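Local atomic coordinates of nucleoporin NUP82 (Chaetomium thermophilum, PDB entry 5CWW), a protein that probably serves as a structural component of the nuclear pore complex and docks transport factors, this chain being its N-terminal beta-propeller domain. Residues 161-166 / 202-207; 434-439 / 475-480; 334-339 / 360-365. All blocks are in the same frame, centred on the assembly; numbering follows the deposited sequence.

Contact 1: residues 161-166 / 202-207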
ATOM      1  N   TRP B 161      -5.404   6.370 -21.646  1.00 68.43           N
ATOM      2  CA  TRP B 161      -6.726   6.281 -21.035  1.00 69.06           C
ATOM      3  C   TRP B 161      -6.719   6.936 -19.663  1.00 65.57           C
ATOM      4  O   TRP B 161      -5.851   6.650 -18.838  1.00 65.02           O
ATOM      5  CB  TRP B 161      -7.171   4.824 -20.899  1.00 69.12           C
ATOM      6  CG  TRP B 161      -7.470   4.138 -22.189  1.00 72.49           C
ATOM      7  CD1 TRP B 161      -6.571   3.594 -23.060  1.00 73.99           C
ATOM      8  CD2 TRP B 161      -8.766   3.904 -22.751  1.00 74.95           C
ATOM      9  NE1 TRP B 161      -7.229   3.040 -24.133  1.00 76.58           N
ATOM     10  CE2 TRP B 161      -8.578   3.218 -23.966  1.00 77.51           C
ATOM     11  CE3 TRP B 161     -10.067   4.211 -22.344  1.00 75.31           C
ATOM     12  CZ2 TRP B 161      -9.641   2.835 -24.778  1.00 79.94           C
ATOM     13  CZ3 TRP B 161     -11.120   3.830 -23.150  1.00 78.48           C
ATOM     14  CH2 TRP B 161     -10.902   3.150 -24.354  1.00 80.81           C
ATOM     15  N   THR B 162      -7.689   7.809 -19.419  1.00 66.56           N
ATOM     16  CA  THR B 162      -7.865   8.396 -18.099  1.00 64.14           C
ATOM     17  C   THR B 162      -8.486   7.364 -17.167  1.00 63.95           C
ATOM     18  O   THR B 162      -9.482   6.731 -17.513  1.00 65.73           O
ATOM     19  CB  THR B 162      -8.757   9.651 -18.143  1.00 65.46           C
ATOM     20  OG1 THR B 162      -8.147  10.645 -18.975  1.00 66.39           O
ATOM     21  CG2 THR B 162      -8.956  10.227 -16.748  1.00 64.99           C
ATOM     22  N   LEU B 163      -7.893   7.200 -15.989  1.00 60.43           N
ATOM     23  CA  LEU B 163      -8.388   6.255 -14.996  1.00 58.61           C
ATOM     24  C   LEU B 163      -9.129   7.000 -13.892  1.00 55.90           C
ATOM     25  O   LEU B 163      -8.542   7.821 -13.184  1.00 56.28           O
ATOM     26  CB  LEU B 163      -7.239   5.437 -14.406  1.00 57.62           C
ATOM     27  CG  LEU B 163      -7.650   4.215 -13.581  1.00 57.09           C
ATOM     28  CD1 LEU B 163      -8.154   3.098 -14.484  1.00 57.08           C
ATOM     29  CD2 LEU B 163      -6.496   3.727 -12.715  1.00 55.83           C
ATOM     30  N   GLY B 164     -10.421   6.719 -13.759  1.00 54.52           N
ATOM     31  CA  GLY B 164     -11.256   7.377 -12.771  1.00 54.56           C
ATOM     32  C   GLY B 164     -11.240   8.889 -12.902  1.00 57.07           C
ATOM     33  O   GLY B 164     -10.697   9.576 -12.038  1.00 55.44           O
ATOM     34  N   PRO B 165     -11.834   9.415 -13.986  1.00 62.08           N
ATOM     35  CA  PRO B 165     -11.896  10.861 -14.240  1.00 65.82           C
ATOM     36  C   PRO B 165     -12.504  11.673 -13.094  1.00 68.72           C
ATOM     37  O   PRO B 165     -12.117  12.824 -12.900  1.00 70.13           O
ATOM     38  CB  PRO B 165     -12.782  10.960 -15.488  1.00 68.64           C
ATOM     39  CG  PRO B 165     -12.652   9.647 -16.156  1.00 66.85           C
ATOM     40  CD  PRO B 165     -12.467   8.639 -15.066  1.00 63.86           C
ATOM     41  N   THR B 166     -13.452  11.088 -12.366  1.00 72.86           N
ATOM     42  CA  THR B 166     -14.109  11.779 -11.256  1.00 77.04           C
ATOM     43  C   THR B 166     -13.607  11.269  -9.906  1.00 75.49           C
ATOM     44  O   THR B 166     -14.068  11.718  -8.856  1.00 78.50           O
ATOM     45  CB  THR B 166     -15.645  11.615 -11.317  1.00 82.25           C
ATOM     46  OG1 THR B 166     -16.003  10.259 -11.026  1.00 81.82           O
ATOM     47  CG2 THR B 166     -16.174  11.997 -12.693  1.00 84.65           C
ATOM     48  N   TRP B 202      -9.374  -1.902 -10.421  1.00 49.09           N
ATOM     49  CA  TRP B 202      -9.824  -1.614 -11.782  1.00 50.74           C
ATOM     50  C   TRP B 202      -9.481  -2.784 -12.689  1.00 53.13           C
ATOM     51  O   TRP B 202      -8.333  -3.226 -12.720  1.00 55.46           O
ATOM     52  CB  TRP B 202      -9.169  -0.340 -12.322  1.00 49.27           C
ATOM     53  CG  TRP B 202      -9.111   0.794 -11.346  1.00 48.54           C
ATOM     54  CD1 TRP B 202      -8.237   0.936 -10.306  1.00 47.30           C
ATOM     55  CD2 TRP B 202      -9.944   1.960 -11.331  1.00 50.32           C
ATOM     56  NE1 TRP B 202      -8.480   2.113  -9.640  1.00 47.45           N
ATOM     57  CE2 TRP B 202      -9.524   2.761 -10.250  1.00 50.36           C
ATOM     58  CE3 TRP B 202     -11.006   2.403 -12.126  1.00 52.75           C
ATOM     59  CZ2 TRP B 202     -10.130   3.977  -9.943  1.00 51.76           C
ATOM     60  CZ3 TRP B 202     -11.607   3.611 -11.817  1.00 54.92           C
ATOM     61  CH2 TRP B 202     -11.167   4.384 -10.737  1.00 53.39           C
ATOM     62  N   GLU B 203     -10.471  -3.280 -13.427  1.00 52.11           N
ATOM     63  CA  GLU B 203     -10.257  -4.385 -14.359  1.00 52.08           C
ATOM     64  C   GLU B 203     -10.420  -3.895 -15.791  1.00 52.97           C
ATOM     65  O   GLU B 203     -11.534  -3.787 -16.306  1.00 55.01           O
ATOM     66  CB  GLU B 203     -11.224  -5.526 -14.051  1.00 52.51           C
ATOM     67  CG  GLU B 203     -11.000  -6.126 -12.665  1.00 50.25           C
ATOM     68  CD  GLU B 203     -11.983  -7.225 -12.325  1.00 51.44           C
ATOM     69  OE1 GLU B 203     -12.097  -8.190 -13.107  1.00 52.03           O
ATOM     70  OE2 GLU B 203     -12.646  -7.115 -11.272  1.00 50.77           O
ATOM     71  N   LEU B 204      -9.290  -3.614 -16.430  1.00 53.06           N
ATOM     72  CA  LEU B 204      -9.268  -2.846 -17.670  1.00 54.76           C
ATOM     73  C   LEU B 204      -9.530  -3.672 -18.923  1.00 58.10           C
ATOM     74  O   LEU B 204      -9.049  -4.797 -19.062  1.00 58.32           O
ATOM     75  CB  LEU B 204      -7.921  -2.134 -17.810  1.00 54.09           C
ATOM     76  CG  LEU B 204      -7.470  -1.345 -16.579  1.00 52.22           C
ATOM     77  CD1 LEU B 204      -6.102  -0.730 -16.818  1.00 52.47           C
ATOM     78  CD2 LEU B 204      -8.490  -0.273 -16.220  1.00 52.98           C
ATOM     79  N   SER B 205     -10.303  -3.087 -19.832  1.00 61.63           N
ATOM     80  CA  SER B 205     -10.519  -3.644 -21.158  1.00 65.57           C
ATOM     81  C   SER B 205     -10.622  -2.498 -22.156  1.00 69.47           C
ATOM     82  O   SER B 205     -11.468  -1.614 -22.014  1.00 71.38           O
ATOM     83  CB  SER B 205     -11.779  -4.506 -21.198  1.00 65.61           C
ATOM     84  OG  SER B 205     -12.041  -4.958 -22.517  1.00 67.85           O
ATOM     85  N   THR B 206      -9.757  -2.516 -23.163  1.00 71.64           N
ATOM     86  CA  THR B 206      -9.708  -1.442 -24.147  1.00 72.04           C
ATOM     87  C   THR B 206     -10.958  -1.410 -25.024  1.00 75.08           C
ATOM     88  O   THR B 206     -11.175  -0.455 -25.768  1.00 76.96           O
ATOM     89  CB  THR B 206      -8.468  -1.572 -25.049  1.00 71.96           C
ATOM     90  OG1 THR B 206      -8.502  -2.828 -25.739  1.00 73.67           O
ATOM     91  CG2 THR B 206      -7.198  -1.483 -24.219  1.00 70.12           C
ATOM     92  N   ALA B 207     -11.776  -2.455 -24.930  1.00 72.62           N
ATOM     93  CA  ALA B 207     -13.004  -2.551 -25.712  1.00 74.60           C
ATOM     94  C   ALA B 207     -14.213  -2.003 -24.947  1.00 76.55           C
ATOM     95  O   ALA B 207     -15.343  -2.073 -25.433  1.00 80.51           O
ATOM     96  CB  ALA B 207     -13.250  -3.997 -26.118  1.00 74.88           C
TER

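Contact 2: residues 434-439 / 475-480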
ATOM      1  N   SER B 434      13.831   8.055   7.688  1.00 61.45           N
ATOM      2  CA  SER B 434      15.250   8.190   7.992  1.00 64.73           C
ATOM      3  C   SER B 434      16.113   7.320   7.087  1.00 63.92           C
ATOM      4  O   SER B 434      17.334   7.458   7.069  1.00 65.73           O
ATOM      5  CB  SER B 434      15.519   7.825   9.451  1.00 67.16           C
ATOM      6  OG  SER B 434      15.316   6.440   9.666  1.00 66.41           O
ATOM      7  N   GLY B 435      15.476   6.419   6.346  1.00 59.91           N
ATOM      8  CA  GLY B 435      16.192   5.462   5.524  1.00 58.47           C
ATOM      9  C   GLY B 435      16.430   4.162   6.267  1.00 57.17           C
ATOM     10  O   GLY B 435      17.056   3.243   5.742  1.00 56.52           O
ATOM     11  N   GLN B 436      15.938   4.088   7.500  1.00 58.85           N
ATOM     12  CA  GLN B 436      16.000   2.858   8.277  1.00 58.92           C
ATOM     13  C   GLN B 436      15.215   1.758   7.576  1.00 55.43           C
ATOM     14  O   GLN B 436      14.103   1.987   7.097  1.00 55.31           O
ATOM     15  CB  GLN B 436      15.448   3.077   9.690  1.00 61.45           C
ATOM     16  CG  GLN B 436      15.407   1.820  10.562  1.00 62.41           C
ATOM     17  CD  GLN B 436      14.442   1.944  11.726  1.00 62.15           C
ATOM     18  OE1 GLN B 436      13.238   1.701  11.584  1.00 61.91           O
ATOM     19  NE2 GLN B 436      14.964   2.320  12.886  1.00 62.78           N
ATOM     20  N   VAL B 437      15.808   0.570   7.518  1.00 52.04           N
ATOM     21  CA  VAL B 437      15.150  -0.603   6.955  1.00 48.41           C
ATOM     22  C   VAL B 437      14.894  -1.622   8.053  1.00 48.00           C
ATOM     23  O   VAL B 437      15.762  -1.882   8.887  1.00 47.94           O
ATOM     24  CB  VAL B 437      15.993  -1.256   5.842  1.00 49.60           C
ATOM     25  CG1 VAL B 437      15.297  -2.500   5.296  1.00 47.39           C
ATOM     26  CG2 VAL B 437      16.252  -0.260   4.722  1.00 50.29           C
ATOM     27  N   LYS B 438      13.697  -2.194   8.045  1.00 49.63           N
ATOM     28  CA  LYS B 438      13.317  -3.201   9.021  1.00 51.19           C
ATOM     29  C   LYS B 438      12.857  -4.461   8.301  1.00 50.56           C
ATOM     30  O   LYS B 438      11.964  -4.410   7.456  1.00 49.52           O
ATOM     31  CB  LYS B 438      12.219  -2.664   9.938  1.00 52.28           C
ATOM     32  CG  LYS B 438      11.978  -3.508  11.177  1.00 53.43           C
ATOM     33  CD  LYS B 438      10.981  -2.849  12.122  1.00 54.11           C
ATOM     34  CE  LYS B 438      11.570  -1.616  12.797  1.00 57.25           C
ATOM     35  NZ  LYS B 438      10.548  -0.859  13.564  1.00 58.27           N
ATOM     36  N   ILE B 439      13.492  -5.582   8.626  1.00 50.01           N
ATOM     37  CA  ILE B 439      13.166  -6.866   8.018  1.00 49.90           C
ATOM     38  C   ILE B 439      12.361  -7.700   9.003  1.00 51.45           C
ATOM     39  O   ILE B 439      12.871  -8.105  10.049  1.00 51.87           O
ATOM     40  CB  ILE B 439      14.433  -7.640   7.598  1.00 49.67           C
ATOM     41  CG1 ILE B 439      15.348  -6.759   6.742  1.00 49.98           C
ATOM     42  CG2 ILE B 439      14.059  -8.925   6.861  1.00 50.79           C
ATOM     43  CD1 ILE B 439      14.694  -6.226   5.478  1.00 47.54           C
ATOM     44  N   THR B 475      17.057  -4.723  11.929  1.00 54.95           N
ATOM     45  CA  THR B 475      16.822  -3.313  11.654  1.00 54.48           C
ATOM     46  C   THR B 475      18.164  -2.632  11.435  1.00 55.18           C
ATOM     47  O   THR B 475      19.070  -2.782  12.252  1.00 57.30           O
ATOM     48  CB  THR B 475      16.077  -2.615  12.812  1.00 56.53           C
ATOM     49  OG1 THR B 475      14.903  -3.362  13.156  1.00 57.43           O
ATOM     50  CG2 THR B 475      15.684  -1.193  12.430  1.00 56.72           C
ATOM     51  N   PHE B 476      18.302  -1.890  10.342  1.00 53.41           N
ATOM     52  CA  PHE B 476      19.556  -1.198  10.068  1.00 55.37           C
ATOM     53  C   PHE B 476      19.358   0.095   9.282  1.00 55.07           C
ATOM     54  O   PHE B 476      18.433   0.213   8.478  1.00 53.75           O
ATOM     55  CB  PHE B 476      20.515  -2.122   9.309  1.00 57.74           C
ATOM     56  CG  PHE B 476      19.949  -2.671   8.026  1.00 57.65           C
ATOM     57  CD1 PHE B 476      20.039  -1.949   6.848  1.00 58.26           C
ATOM     58  CD2 PHE B 476      19.337  -3.914   7.999  1.00 57.73           C
ATOM     59  CE1 PHE B 476      19.526  -2.454   5.668  1.00 55.93           C
ATOM     60  CE2 PHE B 476      18.823  -4.424   6.821  1.00 56.75           C
ATOM     61  CZ  PHE B 476      18.917  -3.692   5.655  1.00 55.81           C
ATOM     62  N   ASP B 477      20.238   1.061   9.529  1.00 55.76           N
ATOM     63  CA  ASP B 477      20.258   2.302   8.766  1.00 57.26           C
ATOM     64  C   ASP B 477      20.805   2.066   7.365  1.00 57.95           C
ATOM     65  O   ASP B 477      21.582   1.136   7.141  1.00 58.14           O
ATOM     66  CB  ASP B 477      21.107   3.366   9.471  1.00 61.61           C
ATOM     67  CG  ASP B 477      20.428   3.951  10.697  1.00 64.86           C
ATOM     68  OD1 ASP B 477      19.181   4.027  10.720  1.00 64.28           O
ATOM     69  OD2 ASP B 477      21.149   4.358  11.632  1.00 68.00           O
ATOM     70  N   THR B 478      20.392   2.914   6.426  1.00 59.31           N
ATOM     71  CA  THR B 478      20.997   2.958   5.100  1.00 60.72           C
ATOM     72  C   THR B 478      21.567   4.349   4.829  1.00 59.73           C
ATOM     73  O   THR B 478      22.259   4.556   3.834  1.00 60.67           O
ATOM     74  CB  THR B 478      19.988   2.597   3.996  1.00 61.24           C
ATOM     75  OG1 THR B 478      18.918   3.552   3.983  1.00 62.15           O
ATOM     76  CG2 THR B 478      19.428   1.198   4.220  1.00 60.22           C
ATOM     77  N   LEU B 479      21.265   5.294   5.718  1.00 58.37           N
ATOM     78  CA  LEU B 479      21.767   6.662   5.608  1.00 59.43           C
ATOM     79  C   LEU B 479      22.520   7.078   6.866  1.00 62.19           C
ATOM     80  O   LEU B 479      22.214   6.614   7.965  1.00 62.97           O
ATOM     81  CB  LEU B 479      20.617   7.642   5.364  1.00 59.86           C
ATOM     82  CG  LEU B 479      19.800   7.471   4.083  1.00 58.49           C
ATOM     83  CD1 LEU B 479      18.633   8.451   4.072  1.00 59.51           C
ATOM     84  CD2 LEU B 479      20.671   7.665   2.856  1.00 59.24           C
ATOM     85  N   LYS B 480      23.503   7.956   6.701  1.00 67.99           N
ATOM     86  CA  LYS B 480      24.150   8.585   7.843  1.00 74.27           C
ATOM     87  C   LYS B 480      23.234   9.698   8.341  1.00 74.46           C
ATOM     88  O   LYS B 480      22.418  10.206   7.575  1.00 72.78           O
ATOM     89  CB  LYS B 480      25.523   9.149   7.472  1.00 82.31           C
ATOM     90  CG  LYS B 480      26.440   8.173   6.757  1.00 87.41           C
ATOM     91  CD  LYS B 480      27.876   8.681   6.751  1.00 95.12           C
ATOM     92  CE  LYS B 480      28.764   7.856   5.835  1.00 97.69           C
ATOM     93  NZ  LYS B 480      28.406   8.039   4.400  1.00 97.50           N
TER
HETATM   94  O   HOH W   1      19.064   5.232   7.818  1.00 50.41           O
HETATM   95  O   HOH W   2      17.665   5.897  11.299  1.00 56.96           O

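Contact 3: residues 334-339 / 360-365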
ATOM      1  N   MET B 334     -13.487 -21.468  -0.479  1.00 57.97           N
ATOM      2  CA  MET B 334     -12.971 -22.488  -1.387  1.00 58.81           C
ATOM      3  C   MET B 334     -14.084 -23.253  -2.097  1.00 64.19           C
ATOM      4  O   MET B 334     -13.923 -23.659  -3.249  1.00 63.68           O
ATOM      5  CB  MET B 334     -12.080 -23.473  -0.622  1.00 57.01           C
ATOM      6  CG  MET B 334     -11.470 -24.575  -1.489  1.00 58.54           C
ATOM      7  SD  MET B 334     -10.521 -23.946  -2.890  1.00 73.91           S
ATOM      8  CE  MET B 334      -9.174 -23.119  -2.044  1.00 58.37           C
ATOM      9  N   SER B 335     -15.207 -23.456  -1.414  1.00 69.93           N
ATOM     10  CA  SER B 335     -16.314 -24.223  -1.982  1.00 76.00           C
ATOM     11  C   SER B 335     -16.880 -23.527  -3.219  1.00 74.87           C
ATOM     12  O   SER B 335     -17.429 -24.176  -4.110  1.00 76.20           O
ATOM     13  CB  SER B 335     -17.419 -24.430  -0.944  1.00 80.77           C
ATOM     14  OG  SER B 335     -18.135 -23.229  -0.712  1.00 81.22           O
ATOM     15  N   GLU B 336     -16.740 -22.207  -3.267  1.00 74.90           N
ATOM     16  CA  GLU B 336     -17.159 -21.435  -4.429  1.00 74.06           C
ATOM     17  C   GLU B 336     -16.250 -21.716  -5.624  1.00 70.17           C
ATOM     18  O   GLU B 336     -16.641 -21.510  -6.771  1.00 72.53           O
ATOM     19  CB  GLU B 336     -17.147 -19.940  -4.109  1.00 77.93           C
ATOM     20  CG  GLU B 336     -18.075 -19.529  -2.972  1.00 81.73           C
ATOM     21  CD  GLU B 336     -19.446 -19.104  -3.455  1.00 85.67           C
ATOM     22  OE1 GLU B 336     -19.522 -18.207  -4.321  1.00 85.43           O
ATOM     23  OE2 GLU B 336     -20.450 -19.667  -2.966  1.00 88.99           O
ATOM     24  N   ILE B 337     -15.039 -22.186  -5.345  1.00 70.09           N
ATOM     25  CA  ILE B 337     -14.060 -22.463  -6.393  1.00 70.20           C
ATOM     26  C   ILE B 337     -14.138 -23.914  -6.869  1.00 78.49           C
ATOM     27  O   ILE B 337     -13.973 -24.189  -8.059  1.00 77.95           O
ATOM     28  CB  ILE B 337     -12.626 -22.152  -5.909  1.00 66.22           C
ATOM     29  CG1 ILE B 337     -12.526 -20.683  -5.482  1.00 64.00           C
ATOM     30  CG2 ILE B 337     -11.608 -22.449  -7.007  1.00 65.05           C
ATOM     31  CD1 ILE B 337     -11.206 -20.300  -4.838  1.00 62.38           C
ATOM     32  N   ASP B 338     -14.387 -24.839  -5.947  1.00 85.38           N
ATOM     33  CA  ASP B 338     -14.511 -26.253  -6.301  1.00 97.10           C
ATOM     34  C   ASP B 338     -15.704 -26.489  -7.224  1.00104.78           C
ATOM     35  O   ASP B 338     -15.610 -27.243  -8.193  1.00106.23           O
ATOM     36  CB  ASP B 338     -14.652 -27.113  -5.043  1.00100.29           C
ATOM     37  CG  ASP B 338     -13.392 -27.125  -4.197  1.00101.96           C
ATOM     38  OD1 ASP B 338     -12.285 -27.037  -4.769  1.00103.01           O
ATOM     39  OD2 ASP B 338     -13.510 -27.225  -2.957  1.00102.52           O
ATOM     40  N   ASN B 339     -16.819 -25.831  -6.918  1.00105.78           N
ATOM     41  CA  ASN B 339     -18.041 -25.952  -7.706  1.00111.37           C
ATOM     42  C   ASN B 339     -18.068 -24.938  -8.843  1.00109.57           C
ATOM     43  O   ASN B 339     -19.113 -24.373  -9.161  1.00111.64           O
ATOM     44  CB  ASN B 339     -19.272 -25.769  -6.816  1.00118.03           C
ATOM     45  CG  ASN B 339     -19.334 -26.786  -5.695  1.00121.51           C
ATOM     46  OD1 ASN B 339     -18.965 -27.948  -5.872  1.00124.47           O
ATOM     47  ND2 ASN B 339     -19.802 -26.353  -4.529  1.00122.11           N
ATOM     48  N   PRO B 360     -15.024 -15.704  -5.452  1.00 56.46           N
ATOM     49  CA  PRO B 360     -16.097 -16.185  -4.578  1.00 57.79           C
ATOM     50  C   PRO B 360     -16.897 -15.030  -3.990  1.00 60.39           C
ATOM     51  O   PRO B 360     -16.312 -14.010  -3.621  1.00 60.17           O
ATOM     52  CB  PRO B 360     -15.344 -16.946  -3.486  1.00 55.22           C
ATOM     53  CG  PRO B 360     -14.103 -17.422  -4.160  1.00 54.62           C
ATOM     54  CD  PRO B 360     -13.728 -16.323  -5.117  1.00 53.49           C
ATOM     55  N   SER B 361     -18.213 -15.191  -3.908  1.00 63.52           N
ATOM     56  CA  SER B 361     -19.077 -14.165  -3.341  1.00 64.19           C
ATOM     57  C   SER B 361     -19.220 -14.353  -1.837  1.00 63.48           C
ATOM     58  O   SER B 361     -19.495 -13.400  -1.112  1.00 62.89           O
ATOM     59  CB  SER B 361     -20.453 -14.188  -4.009  1.00 68.06           C
ATOM     60  OG  SER B 361     -20.362 -13.768  -5.359  1.00 69.24           O
ATOM     61  N   ARG B 362     -19.035 -15.588  -1.380  1.00 62.68           N
ATOM     62  CA  ARG B 362     -19.076 -15.895   0.049  1.00 64.17           C
ATOM     63  C   ARG B 362     -17.657 -16.127   0.565  1.00 58.95           C
ATOM     64  O   ARG B 362     -16.799 -16.588  -0.187  1.00 57.15           O
ATOM     65  CB  ARG B 362     -19.940 -17.128   0.311  1.00 74.32           C
ATOM     66  CG  ARG B 362     -21.301 -17.090  -0.360  1.00 85.75           C
ATOM     67  CD  ARG B 362     -22.029 -18.412  -0.201  1.00 96.91           C
ATOM     68  NE  ARG B 362     -23.203 -18.496  -1.066  1.00106.63           N
ATOM     69  CZ  ARG B 362     -24.004 -19.554  -1.142  1.00114.81           C
ATOM     70  NH1 ARG B 362     -23.764 -20.630  -0.403  1.00117.86           N
ATOM     71  NH2 ARG B 362     -25.049 -19.539  -1.957  1.00117.76           N
ATOM     72  N   PRO B 363     -17.396 -15.812   1.847  1.00 59.73           N
ATOM     73  CA  PRO B 363     -18.321 -15.232   2.829  1.00 60.18           C
ATOM     74  C   PRO B 363     -18.666 -13.779   2.517  1.00 58.54           C
ATOM     75  O   PRO B 363     -19.708 -13.289   2.952  1.00 59.83           O
ATOM     76  CB  PRO B 363     -17.545 -15.329   4.153  1.00 59.96           C
ATOM     77  CG  PRO B 363     -16.416 -16.268   3.897  1.00 59.28           C
ATOM     78  CD  PRO B 363     -16.090 -16.123   2.452  1.00 58.56           C
ATOM     79  N   GLY B 364     -17.796 -13.108   1.767  1.00 55.28           N
ATOM     80  CA  GLY B 364     -18.023 -11.732   1.365  1.00 53.56           C
ATOM     81  C   GLY B 364     -16.943 -11.254   0.415  1.00 53.87           C
ATOM     82  O   GLY B 364     -15.911 -11.906   0.269  1.00 52.86           O
ATOM     83  N   LEU B 365     -17.171 -10.114  -0.229  1.00 55.38           N
ATOM     84  CA  LEU B 365     -16.224  -9.592  -1.210  1.00 54.60           C
ATOM     85  C   LEU B 365     -15.050  -8.888  -0.540  1.00 51.35           C
ATOM     86  O   LEU B 365     -13.930  -8.901  -1.054  1.00 51.85           O
ATOM     87  CB  LEU B 365     -16.918  -8.623  -2.168  1.00 57.45           C
ATOM     88  CG  LEU B 365     -18.127  -9.145  -2.946  1.00 59.33           C
ATOM     89  CD1 LEU B 365     -18.528  -8.130  -4.011  1.00 60.70           C
ATOM     90  CD2 LEU B 365     -17.859 -10.504  -3.573  1.00 59.82           C
TER

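Contact 1: residues 161-166 / 202-207
Leu163 lies over one face of the Trp202 indole, joining two successive blades of the beta-propeller. Residues 161-166 run off the end of strand 160-162, the last strand of one four-stranded antiparallel blade; residues 202-207 finish strand 198-203, third in the next, and run on into a loop. The backbones stay apart, with 8.6 Å between Leu163 CA and Trp202 CA, and no hydrogen bond crosses, so side chains, and side chains against backbone, make the seam.

In the CH-pi contact, Leu163 CD2 stands 3.9 Å from the centroid of the five-membered ring of Trp202, 4° off its normal. The other methyl stays on the same side of the plane but beyond the ring's margin, beside the CD2-CE3 bond, with Leu163 CD1 3.8 Å from Trp202 CE3. With CG anti to the backbone N (chi1 -167°), the leucine reaches down to the indole. Apolar packing carries the patch on to the second segment's next inward residue, where Leu163 CD1 meets Leu204 CD2 at 3.8 Å.

Backbone meets ring where Trp202 CH2 comes within 3.6 Å of Gly164 CA; a beta carbon here would collide with the same ring atom, and the positive phi of 56° suits a glycine. Trp202 NE1, though under the CD2 methyl, hydrogen-bonds Thr192 OG1 on strand 189-194 of its own blade, which helps fix the ring's rotation. A serine in place of Trp202 would probably strip the leucine methyls and Gly164 of their cover and leave the Thr192 hydroxyl without its indole partner.

Trp161, at the outer end, stacks on Phe212 and receives Lys159 in a cation-pi contact. The same indole meets the second segment obliquely at a backbone oxygen, with Trp161 CZ2 3.8 Å from Thr206 O.

Contact 2: residues 434-439 / 475-480
Thr475 opens the pairing opposite Lys438 as an antiparallel non-hydrogen-bonded pair in a propeller blade. Their side chains lie side by side, with Thr475 OG1 3.5 Å from Lys438 CG, while the threonine methyl CG2 packs on the Gln436 side chain. Thr475 CA also offers a CA-H...O contact to Val437 O.

Phe476 and Val437 form the hydrogen-bonded pair that follows. Val437 N gives an almost straight bond to Phe476 O (2.8 Å, 177°), and Phe476 N returns one to Val437 O at 2.9 Å. Chi1 of 56° places the phenyl between its own backbone N and carbonyl carbon and brings one ring face under Val437, whose CB is 3.7 Å from Phe476 CE1, toward the rim.

Asp477, past the strand end, gives OD2 to a backbone hydrogen bond with another protein's chain, while OD1 faces a water, modelled rather close, that also lies by Ser434 OG. Thr478 then turns its hydroxyl back across the gap, donating from OG1 to Gly435 O at 2.6 Å, while its methyl CG2 rests 3.5 Å from Val437 CG2. Leu479 lays CD1 against Ser434 O, and its backbone N donates to a second water that also bonds Ser434 O. A beta carbon on Gly435 would run into that leucine methyl.

Strand 427-432 continues the sheet beyond residues 437-439. Strand 501-506 of the next sheet covers Val437, Ile439 and Thr478, helix 384-387 touches Ser434 and Gln436, and a strand of another protein's chain pairs in parallel with Thr475 and Phe476, carrying the sheet across the interface.

Contact 3: residues 334-339 / 360-365
Glu336, in the last turn of helix 321-338, meets the loop of Pro360, Ser361 and Arg362. The helix belongs to a helical insertion between the third and fourth strands of one propeller blade, strands 281-284 and 369-370; the chain returns through strand 354-358 and this loop, which folds back against the helix end.

Apolar contact forms the base. Glu336 CB sits 3.6 Å from Pro360 CB, the two side chains running antiparallel past one another, and Ile337 CG1 lies 3.9 Å from Pro360 CG. Trp333, earlier on the helix, also touches this proline, while Ile337 packs on Ile299 of helix 298-315.

Polar contact lies farther out, where the carboxylate divides its oxygens. Chi2 of -93° bends the glutamate chain, bringing its head to the loop backbone: Ser361 N donates a weak hydrogen bond to Glu336 OE1 at 3.3 Å.

The other oxygen makes a salt bridge by charge alone. The carboxylate and guanidinium planes are 36° apart, and Glu336 OE2 sits over a face of the guanidinium, 3.5 Å from Arg362 NE, with no N-H aimed at it.

The three contacts are separate points on one propeller and do not touch. Contact 1 and contact 3 are the closer neighbours, with centres 27 Å apart and nearest atoms about 9 Å apart; contact 2 lies across the chain's centre from both, 38 Å from contact 1 and 41 Å from contact 3 between centres. They come in series along the chain, in the order 1, 3, 2. Each holds a different kind of join: between blades in contact 1, between strands inside a blade in contact 2, and within an insertion in contact 3. Of the three, contact 2 alone is met by another protein chain of the assembly.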